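Local coordinates for nickel-dependent hydrogenase large subunit (Allochromatium vinosum, PDB 3MYR), which catalyses the reversible oxidation of molecular hydrogen at a nickel-iron centre as the large subunit of a heterodimer, probably recycling hydrogen released by nitrogenase, at residues Arg59-Cys64 against Asp553-Cys558; Ala98-Asp103 against Glu484-Ala489; His174-Leu179 against Gln541-Leu546. One frame throughout, in Å; residues are numbered along the deposited sequence.

Contact 1 of 3, residues Arg59-Cys64 against Asp553-Cys558; sequences RICGVC and DPCIAC. With NFV (Ni-Fe oxidized active center), chain N.
I60 lies against C558 through its CG2 methyl, which sits 3.5 Å from C558 CA, closer than usual for two carbons. That branch runs anti to the I60 backbone N, with CG1 beside the N instead. The backbone of the same residue adds to the fit, because I60 O lies 3.3 Å from A557 CB, and R39 holds this carbonyl oxygen by a hydrogen bond. C558 is met by two successive residues, at CA by I60 CG2 and at SG by C61 CB, the latter 3.5 Å away. From there C61 SG, anti to its own nitrogen (chi1 -170°), reaches the nickel at 2.3 Å. The facing sulfur, C555 SG, meets the same metal at 2.2 Å, and the iron is gripped by C64 SG and C558 SG from the two segments. With 3.0 Å between them, C64 SG and C558 SG are too far apart for a disulfide. Backbone N-H groups help to fix two of the sulfurs in position: V63 N donates to C61 SG across 3.4 Å at 160°, and C558 N donates to C555 SG at 162°, so that C555 caps helix 556-560. E14 ties down the start of this helix through A557 N, and G62 is hydrogen-bonded to the small subunit through its backbone. Two Cys-X-X-Cys pairs, one near each end of the chain, enclosing a nickel-iron centre with four sulfurs are the signature of the [NiFe] hydrogenase active site.

Contact 2 of 3, residues Ala98-Asp103 against Glu484-Ala489; sequences AQYIHD and EAPRGA. With NFV (Ni-Fe oxidized active center), chain N.
Q99 reaches P486 with its aliphatic part alone, CG to CG at 4.3 Å, while its amide turns to D103 one helical turn on, where NE2 donates to OD2 over 3.0 Å. Y100 follows with its ring and hydroxyl. The hydroxyl donates to E484 O at 2.6 Å, standing well above the carbonyl plane, and the ring receives P486 over one face: the P486 CA lies 4.1 Å from the centroid, 19° off the normal, offset toward the rim. The loop met here is the type I turn A485-G488 of a beta hairpin, closed by A485 N to G488 O and G488 N to A485 O, which joins strands 476-485 and 488-497 and carries R487 to the nickel-iron centre. In D103, the next residue of helix 86-112 to engage, CG is anti to the backbone N (chi1 -166°), which brings the carboxylate to R487. R487 grips it end-on, NH2 to OD1 at 2.9 Å on the syn lone pair and NH1 to OD2 also at 2.9 Å, the two planes 38° apart. Q99 NE2 and R487 NH1 come to OD2 from opposite faces of the carboxylate, and D553 forms a second salt bridge with R487 NH2. A leucine in place of R487 would probably leave D103 and D553 as two neighbouring carboxylates without their shared counter-charge. R487 also addresses the ligand shell of the iron: its backbone N donates to the cyanide nitrogen N2 of NFV at 2.8 Å, and NH1 makes a weak bond to that N2 at 3.2 Å.

Contact 3 of 3, residues His174-Leu179 against Gln541-Leu546; sequences HPAYRL and QPIEIL
Two anti torsions set H174 against I543: the imidazole swings opposite its backbone N (chi1 -170°), and I543 puts CG1 opposite its own (chi1 -167°). CG2 is thereby left in the crowded position between N and carbonyl carbon, from where it faces the histidine. The methyl stands over one face of the imidazole, CG2 to centroid 3.6 Å and 15° off the normal, a CH-pi contact. A176 CB meets the same methyl from 3.8 Å. The other branch of I543 ends on Y177, its CD1 lying 3.8 Å from the phenol centroid over a face, while the Y177 hydroxyl is engaged by L114 O. One isoleucine at the start of helix 543-551 therefore touches three residues of the type I turn H174-Y177. The imidazole is fixed in its own plane as well: A176 N donates to H174 ND1 at 2.9 Å, and a water lies in that plane 2.9 Å from NE2. The water can donate to Q541 O at 2.8 Å and to E544 OE2 at 2.6 Å, though perhaps not to both at once; E544 OE1 is held by V537 N. Since ND1 serves as an acceptor, H174 is likely to be neutral even with the E544 carboxylate close by, and its polar link to Q541 and E544 runs through a water at the ring edge, beside the apolar contact of I543.

Overall arrangement
Contacts 1 and 2, with centres about 11 Å apart, adjoin at the metal centre. They share NFV, and V63 of contact 1 packs against R487 and Q99 of contact 2. Contact 3 lies about 23 Å from the centre of the chain, away from the annotated sites, its centre about 26 Å from that of contact 1 and 27 Å from that of contact 2, touching neither. Along the chain, contact 1 encloses both others, whose segments alternate: helix 86-112, the loop 174-179, the hairpin of strands 476-485 and 488-497, then helix 543-551. This last helix directly precedes helix 556-560 of contact 1. The metal centre is thus assembled from distant parts of the sequence.

Contact 1 of 3, residues Arg59-Cys64 against Asp553-Cys558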
loop_
_atom_site.group_PDB
_atom_site.type_symbol
_atom_site.label_atom_id
_atom_site.label_comp_id
_atom_site.label_asym_id
_atom_site.label_seq_id
_atom_site.Cartn_x
_atom_site.Cartn_y
_atom_site.Cartn_z
ATOM N N ARG B 59 9.455 1.493 1.357
ATOM C CA ARG B 59 8.788 1.977 2.571
ATOM C C ARG B 59 8.063 3.311 2.367
ATOM O O ARG B 59 7.471 3.835 3.302
ATOM C CB ARG B 59 9.775 2.059 3.764
ATOM C CG ARG B 59 9.890 0.705 4.513
ATOM C CD ARG B 59 10.487 -0.448 3.620
ATOM N NE ARG B 59 10.916 -1.562 4.467
ATOM C CZ ARG B 59 11.644 -2.588 4.041
ATOM N NH1 ARG B 59 12.211 -2.528 2.828
ATOM N NH2 ARG B 59 11.837 -3.665 4.836
ATOM N N ILE B 60 8.034 3.816 1.143
ATOM C CA ILE B 60 7.002 4.802 0.820
ATOM C C ILE B 60 5.631 4.256 1.199
ATOM O O ILE B 60 4.760 4.992 1.680
ATOM C CB ILE B 60 7.065 5.196 -0.691
ATOM C CG1 ILE B 60 8.295 6.125 -0.836
ATOM C CG2 ILE B 60 5.721 5.895 -1.137
ATOM C CD1 ILE B 60 8.626 6.460 -2.398
ATOM N N CYS B 61 5.403 2.962 0.969
ATOM C CA CYS B 61 4.045 2.474 1.180
ATOM C C CYS B 61 3.982 0.982 1.294
ATOM O O CYS B 61 4.562 0.288 0.495
ATOM C CB CYS B 61 3.082 2.965 0.093
ATOM S SG CYS B 61 1.350 2.582 0.560
ATOM N N GLY B 62 3.314 0.498 2.331
ATOM C CA GLY B 62 3.196 -0.922 2.521
ATOM C C GLY B 62 1.880 -1.523 2.044
ATOM O O GLY B 62 1.650 -2.738 2.201
ATOM N N VAL B 63 0.987 -0.712 1.471
ATOM C CA VAL B 63 -0.245 -1.274 0.864
ATOM C C VAL B 63 0.119 -1.659 -0.566
ATOM O O VAL B 63 -0.003 -2.823 -0.933
ATOM C CB VAL B 63 -1.406 -0.258 0.823
ATOM C CG1 VAL B 63 -2.620 -0.873 0.038
ATOM C CG2 VAL B 63 -1.810 0.016 2.216
ATOM N N CYS B 64 0.626 -0.716 -1.382
ATOM C CA CYS B 64 1.228 -1.149 -2.620
ATOM C C CYS B 64 2.710 -1.506 -2.255
ATOM O O CYS B 64 3.655 -0.901 -2.747
ATOM C CB CYS B 64 1.162 -0.098 -3.743
ATOM S SG CYS B 64 1.898 1.491 -3.145
ATOM N N ASP B 553 -8.959 4.538 -5.137
ATOM C CA ASP B 553 -8.071 3.753 -4.276
ATOM C C ASP B 553 -6.909 4.674 -3.788
ATOM O O ASP B 553 -5.744 4.395 -4.044
ATOM C CB ASP B 553 -7.536 2.558 -5.125
ATOM C CG ASP B 553 -6.806 1.467 -4.301
ATOM O OD1 ASP B 553 -6.302 0.509 -4.962
ATOM O OD2 ASP B 553 -6.631 1.587 -3.055
ATOM N N PRO B 554 -7.219 5.781 -3.095
ATOM C CA PRO B 554 -6.148 6.733 -2.717
ATOM C C PRO B 554 -5.088 6.127 -1.794
ATOM O O PRO B 554 -5.397 5.315 -0.926
ATOM C CB PRO B 554 -6.883 7.837 -1.943
ATOM C CG PRO B 554 -8.365 7.699 -2.334
ATOM C CD PRO B 554 -8.555 6.242 -2.674
ATOM N N CYS B 555 -3.847 6.566 -1.957
ATOM C CA CYS B 555 -2.783 6.203 -1.054
ATOM C C CYS B 555 -1.910 7.444 -0.879
ATOM O O CYS B 555 -1.237 7.874 -1.819
ATOM C CB CYS B 555 -1.983 5.032 -1.639
ATOM S SG CYS B 555 -0.625 4.620 -0.465
ATOM N N ILE B 556 -1.965 8.067 0.302
ATOM C CA ILE B 556 -1.347 9.410 0.477
ATOM C C ILE B 556 0.100 9.221 0.917
ATOM O O ILE B 556 0.944 10.106 0.742
ATOM C CB ILE B 556 -2.134 10.293 1.481
ATOM C CG1 ILE B 556 -3.616 10.541 0.988
ATOM C CG2 ILE B 556 -1.448 11.617 1.661
ATOM C CD1 ILE B 556 -3.854 10.717 -0.529
ATOM N N ALA B 557 0.408 8.065 1.490
ATOM C CA ALA B 557 1.832 7.823 1.776
ATOM C C ALA B 557 2.525 7.703 0.407
ATOM O O ALA B 557 3.556 8.352 0.168
ATOM C CB ALA B 557 2.015 6.472 2.595
ATOM N N CYS B 558 1.935 6.958 -0.538
ATOM C CA CYS B 558 2.505 7.000 -1.889
ATOM C C CYS B 558 2.525 8.407 -2.480
ATOM O O CYS B 558 3.513 8.820 -3.096
ATOM C CB CYS B 558 1.655 6.161 -2.830
ATOM S SG CYS B 558 2.183 4.474 -2.901
HETATM FE FE NFV N . 1.024 3.165 -4.468
HETATM NI NI NFV N . 0.497 2.980 -1.507
HETATM C C1 NFV N . 2.138 3.361 -5.564
HETATM O O1 NFV N . 2.969 3.494 -6.474
HETATM C C2 NFV N . 0.107 2.001 -5.667
HETATM N N2 NFV N . -0.439 1.270 -6.422
HETATM C C3 NFV N . 0.049 4.668 -5.053
HETATM N N3 NFV N . -0.539 5.619 -5.403
HETATM O O4 NFV N . -0.419 2.830 -3.146
#

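Contact 2 of 3, residues Ala98-Asp103 against Glu484-Ala489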
loop_
_atom_site.group_PDB
_atom_site.type_symbol
_atom_site.label_atom_id
_atom_site.label_comp_id
_atom_site.label_asym_id
_atom_site.label_seq_id
_atom_site.Cartn_x
_atom_site.Cartn_y
_atom_site.Cartn_z
ATOM N N ALA B 98 0.838 -10.878 -8.587
ATOM C CA ALA B 98 0.351 -11.288 -7.231
ATOM C C ALA B 98 0.003 -10.044 -6.438
ATOM O O ALA B 98 -0.962 -10.062 -5.629
ATOM C CB ALA B 98 1.406 -12.097 -6.441
ATOM N N GLN B 99 0.786 -8.967 -6.612
ATOM C CA GLN B 99 0.513 -7.742 -5.812
ATOM C C GLN B 99 -0.821 -7.065 -6.261
ATOM O O GLN B 99 -1.606 -6.554 -5.438
ATOM C CB GLN B 99 1.687 -6.740 -5.975
ATOM C CG GLN B 99 1.381 -5.349 -5.376
ATOM C CD GLN B 99 1.074 -5.430 -3.852
ATOM O OE1 GLN B 99 1.613 -6.275 -3.169
ATOM N NE2 GLN B 99 0.198 -4.537 -3.338
ATOM N N TYR B 100 -1.019 -6.924 -7.586
ATOM C CA TYR B 100 -2.262 -6.415 -8.102
ATOM C C TYR B 100 -3.461 -7.158 -7.533
ATOM O O TYR B 100 -4.460 -6.544 -7.128
ATOM C CB TYR B 100 -2.349 -6.626 -9.633
ATOM C CG TYR B 100 -1.909 -5.423 -10.392
ATOM C CD1 TYR B 100 -0.534 -5.137 -10.561
ATOM C CD2 TYR B 100 -2.830 -4.640 -11.049
ATOM C CE1 TYR B 100 -0.091 -4.071 -11.366
ATOM C CE2 TYR B 100 -2.397 -3.577 -11.852
ATOM C CZ TYR B 100 -1.047 -3.312 -12.053
ATOM O OH TYR B 100 -0.670 -2.232 -12.915
ATOM N N ILE B 101 -3.411 -8.478 -7.614
ATOM C CA ILE B 101 -4.597 -9.285 -7.256
ATOM C C ILE B 101 -4.883 -9.133 -5.758
ATOM O O ILE B 101 -5.988 -8.863 -5.366
ATOM C CB ILE B 101 -4.342 -10.698 -7.659
ATOM C CG1 ILE B 101 -4.380 -10.682 -9.222
ATOM C CG2 ILE B 101 -5.479 -11.624 -7.188
ATOM C CD1 ILE B 101 -3.530 -11.820 -9.741
ATOM N N HIS B 102 -3.846 -9.252 -4.923
ATOM C CA HIS B 102 -3.989 -9.088 -3.496
ATOM C C HIS B 102 -4.584 -7.713 -3.225
ATOM O O HIS B 102 -5.502 -7.559 -2.462
ATOM C CB HIS B 102 -2.583 -9.204 -2.827
ATOM C CG HIS B 102 -2.617 -9.037 -1.346
ATOM N ND1 HIS B 102 -2.535 -7.799 -0.731
ATOM C CD2 HIS B 102 -2.780 -9.947 -0.350
ATOM C CE1 HIS B 102 -2.582 -7.975 0.583
ATOM N NE2 HIS B 102 -2.778 -9.262 0.836
ATOM N N ASP B 103 -3.984 -6.684 -3.815
ATOM C CA ASP B 103 -4.279 -5.300 -3.490
ATOM C C ASP B 103 -5.722 -4.902 -3.994
ATOM O O ASP B 103 -6.500 -4.340 -3.247
ATOM C CB ASP B 103 -3.199 -4.474 -4.212
ATOM C CG ASP B 103 -3.111 -3.055 -3.753
ATOM O OD1 ASP B 103 -4.145 -2.477 -3.274
ATOM O OD2 ASP B 103 -1.969 -2.494 -3.872
ATOM N N GLU B 484 3.529 0.076 -13.836
ATOM C CA GLU B 484 2.091 0.332 -13.677
ATOM C C GLU B 484 1.788 -0.288 -12.331
ATOM O O GLU B 484 1.774 -1.507 -12.208
ATOM C CB GLU B 484 1.276 -0.352 -14.792
ATOM C CG GLU B 484 1.164 0.465 -16.151
ATOM C CD GLU B 484 0.407 1.841 -16.040
ATOM O OE1 GLU B 484 -0.539 2.028 -15.193
ATOM O OE2 GLU B 484 0.758 2.739 -16.847
ATOM N N ALA B 485 1.677 0.540 -11.301
ATOM C CA ALA B 485 1.371 0.053 -9.947
ATOM C C ALA B 485 -0.168 -0.138 -9.899
ATOM O O ALA B 485 -0.865 0.378 -10.775
ATOM C CB ALA B 485 1.827 1.108 -8.919
ATOM N N PRO B 486 -0.697 -0.940 -8.952
ATOM C CA PRO B 486 -2.187 -1.036 -8.902
ATOM C C PRO B 486 -2.984 0.289 -8.954
ATOM O O PRO B 486 -4.089 0.296 -9.475
ATOM C CB PRO B 486 -2.463 -1.748 -7.551
ATOM C CG PRO B 486 -1.212 -2.593 -7.383
ATOM C CD PRO B 486 -0.053 -1.705 -7.846
ATOM N N ARG B 487 -2.427 1.395 -8.444
ATOM C CA ARG B 487 -3.114 2.676 -8.534
ATOM C C ARG B 487 -2.787 3.490 -9.782
ATOM O O ARG B 487 -3.456 4.459 -10.046
ATOM C CB ARG B 487 -2.949 3.484 -7.246
ATOM C CG ARG B 487 -3.675 2.809 -6.089
ATOM C CD ARG B 487 -3.107 3.180 -4.693
ATOM N NE ARG B 487 -3.781 2.299 -3.712
ATOM C CZ ARG B 487 -3.467 1.015 -3.470
ATOM N NH1 ARG B 487 -2.445 0.340 -4.047
ATOM N NH2 ARG B 487 -4.269 0.344 -2.742
ATOM N N GLY B 488 -1.826 3.051 -10.595
ATOM C CA GLY B 488 -1.585 3.683 -11.893
ATOM C C GLY B 488 -0.060 3.884 -12.120
ATOM O O GLY B 488 0.791 3.271 -11.430
ATOM N N ALA B 489 0.278 4.788 -13.037
ATOM C CA ALA B 489 1.617 4.932 -13.566
ATOM C C ALA B 489 2.559 5.487 -12.507
ATOM O O ALA B 489 2.289 6.565 -12.001
ATOM C CB ALA B 489 1.585 5.939 -14.748
HETATM FE FE NFV N . 1.024 3.165 -4.468
HETATM NI NI NFV N . 0.497 2.980 -1.507
HETATM C C1 NFV N . 2.138 3.361 -5.564
HETATM O O1 NFV N . 2.969 3.494 -6.474
HETATM C C2 NFV N . 0.107 2.001 -5.667
HETATM N N2 NFV N . -0.439 1.270 -6.422
HETATM C C3 NFV N . 0.049 4.668 -5.053
HETATM N N3 NFV N . -0.539 5.619 -5.403
HETATM O O4 NFV N . -0.419 2.830 -3.146
#

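Contact 3 of 3, residues His174-Leu179 against Gln541-Leu546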
loop_
_atom_site.group_PDB
_atom_site.type_symbol
_atom_site.label_atom_id
_atom_site.label_comp_id
_atom_site.label_asym_id
_atom_site.label_seq_id
_atom_site.Cartn_x
_atom_site.Cartn_y
_atom_site.Cartn_z
ATOM N N HIS B 174 -28.569 5.025 5.486
ATOM C CA HIS B 174 -28.552 6.196 4.575
ATOM C C HIS B 174 -29.272 5.780 3.256
ATOM O O HIS B 174 -29.148 4.599 2.817
ATOM C CB HIS B 174 -27.095 6.569 4.269
ATOM C CG HIS B 174 -26.932 7.877 3.542
ATOM N ND1 HIS B 174 -27.197 8.023 2.195
ATOM C CD2 HIS B 174 -26.401 9.060 3.949
ATOM C CE1 HIS B 174 -26.936 9.263 1.825
ATOM N NE2 HIS B 174 -26.394 9.892 2.855
ATOM N N PRO B 175 -30.038 6.727 2.637
ATOM C CA PRO B 175 -30.837 6.392 1.445
ATOM C C PRO B 175 -29.949 6.038 0.241
ATOM O O PRO B 175 -30.421 5.356 -0.671
ATOM C CB PRO B 175 -31.660 7.686 1.183
ATOM C CG PRO B 175 -30.867 8.792 1.927
ATOM C CD PRO B 175 -30.402 8.059 3.177
ATOM N N ALA B 176 -28.657 6.400 0.282
ATOM C CA ALA B 176 -27.729 6.006 -0.793
ATOM C C ALA B 176 -27.508 4.479 -0.823
ATOM O O ALA B 176 -27.044 3.895 -1.821
ATOM C CB ALA B 176 -26.370 6.764 -0.649
ATOM N N TYR B 177 -27.802 3.816 0.296
ATOM C CA TYR B 177 -27.664 2.322 0.314
ATOM C C TYR B 177 -28.867 1.655 -0.333
ATOM O O TYR B 177 -29.989 1.928 0.061
ATOM C CB TYR B 177 -27.491 1.786 1.742
ATOM C CG TYR B 177 -26.148 2.059 2.382
ATOM C CD1 TYR B 177 -26.066 2.828 3.543
ATOM C CD2 TYR B 177 -24.969 1.429 1.893
ATOM C CE1 TYR B 177 -24.829 3.016 4.199
ATOM C CE2 TYR B 177 -23.746 1.566 2.526
ATOM C CZ TYR B 177 -23.683 2.369 3.694
ATOM O OH TYR B 177 -22.454 2.552 4.274
ATOM N N ARG B 178 -28.649 0.831 -1.355
ATOM C CA ARG B 178 -29.784 0.350 -2.133
ATOM C C ARG B 178 -29.915 -1.184 -2.189
ATOM O O ARG B 178 -30.949 -1.690 -2.643
ATOM C CB ARG B 178 -29.744 0.922 -3.568
ATOM C CG ARG B 178 -29.577 2.499 -3.743
ATOM C CD ARG B 178 -29.717 2.704 -5.251
ATOM N NE ARG B 178 -28.925 3.661 -6.056
ATOM C CZ ARG B 178 -28.943 4.927 -5.818
ATOM N NH1 ARG B 178 -28.279 5.787 -6.572
ATOM N NH2 ARG B 178 -29.566 5.310 -4.704
ATOM N N LEU B 179 -28.855 -1.921 -1.831
ATOM C CA LEU B 179 -28.901 -3.409 -1.877
ATOM C C LEU B 179 -29.972 -4.004 -0.964
ATOM O O LEU B 179 -30.148 -3.559 0.167
ATOM C CB LEU B 179 -27.521 -4.043 -1.533
ATOM C CG LEU B 179 -26.302 -3.591 -2.320
ATOM C CD1 LEU B 179 -25.008 -4.354 -1.772
ATOM C CD2 LEU B 179 -26.498 -3.838 -3.814
ATOM N N GLN B 541 -22.864 12.831 6.822
ATOM C CA GLN B 541 -22.722 11.440 6.413
ATOM C C GLN B 541 -22.449 11.495 4.905
ATOM O O GLN B 541 -23.304 11.122 4.095
ATOM C CB GLN B 541 -24.014 10.621 6.689
ATOM C CG GLN B 541 -24.448 10.576 8.175
ATOM C CD GLN B 541 -25.414 9.392 8.519
ATOM O OE1 GLN B 541 -26.122 8.884 7.690
ATOM N NE2 GLN B 541 -25.345 8.918 9.739
ATOM N N PRO B 542 -21.267 11.998 4.521
ATOM C CA PRO B 542 -20.958 12.283 3.114
ATOM C C PRO B 542 -20.578 10.992 2.335
ATOM O O PRO B 542 -19.525 10.903 1.725
ATOM C CB PRO B 542 -19.759 13.223 3.256
ATOM C CG PRO B 542 -18.962 12.506 4.373
ATOM C CD PRO B 542 -20.094 12.268 5.395
ATOM N N ILE B 543 -21.441 9.983 2.383
ATOM C CA ILE B 543 -21.188 8.757 1.687
ATOM C C ILE B 543 -20.950 8.974 0.173
ATOM O O ILE B 543 -20.213 8.237 -0.434
ATOM C CB ILE B 543 -22.328 7.812 1.959
ATOM C CG1 ILE B 543 -22.009 6.379 1.518
ATOM C CG2 ILE B 543 -23.595 8.332 1.327
ATOM C CD1 ILE B 543 -22.934 5.323 2.206
ATOM N N GLU B 544 -21.489 10.046 -0.414
ATOM C CA GLU B 544 -21.314 10.213 -1.846
ATOM C C GLU B 544 -19.901 10.641 -2.162
ATOM O O GLU B 544 -19.371 10.314 -3.204
ATOM C CB GLU B 544 -22.280 11.256 -2.414
ATOM C CG GLU B 544 -23.813 10.944 -2.190
ATOM C CD GLU B 544 -24.394 11.517 -0.884
ATOM O OE1 GLU B 544 -25.628 11.725 -0.815
ATOM O OE2 GLU B 544 -23.657 11.751 0.103
ATOM N N ILE B 545 -19.287 11.410 -1.279
ATOM C CA ILE B 545 -17.891 11.784 -1.461
ATOM C C ILE B 545 -17.011 10.519 -1.370
ATOM O O ILE B 545 -16.156 10.275 -2.239
ATOM C CB ILE B 545 -17.489 12.852 -0.426
ATOM C CG1 ILE B 545 -18.031 14.211 -0.877
ATOM C CG2 ILE B 545 -15.931 12.912 -0.274
ATOM C CD1 ILE B 545 -17.776 15.382 0.191
ATOM N N LEU B 546 -17.270 9.701 -0.348
ATOM C CA LEU B 546 -16.469 8.535 -0.091
ATOM C C LEU B 546 -16.559 7.582 -1.278
ATOM O O LEU B 546 -15.576 7.008 -1.660
ATOM C CB LEU B 546 -16.933 7.833 1.200
ATOM C CG LEU B 546 -16.808 8.658 2.504
ATOM C CD1 LEU B 546 -17.249 7.793 3.698
ATOM C CD2 LEU B 546 -15.416 9.164 2.727
HETATM O O HOH W 1 -24.996 12.351 2.294
#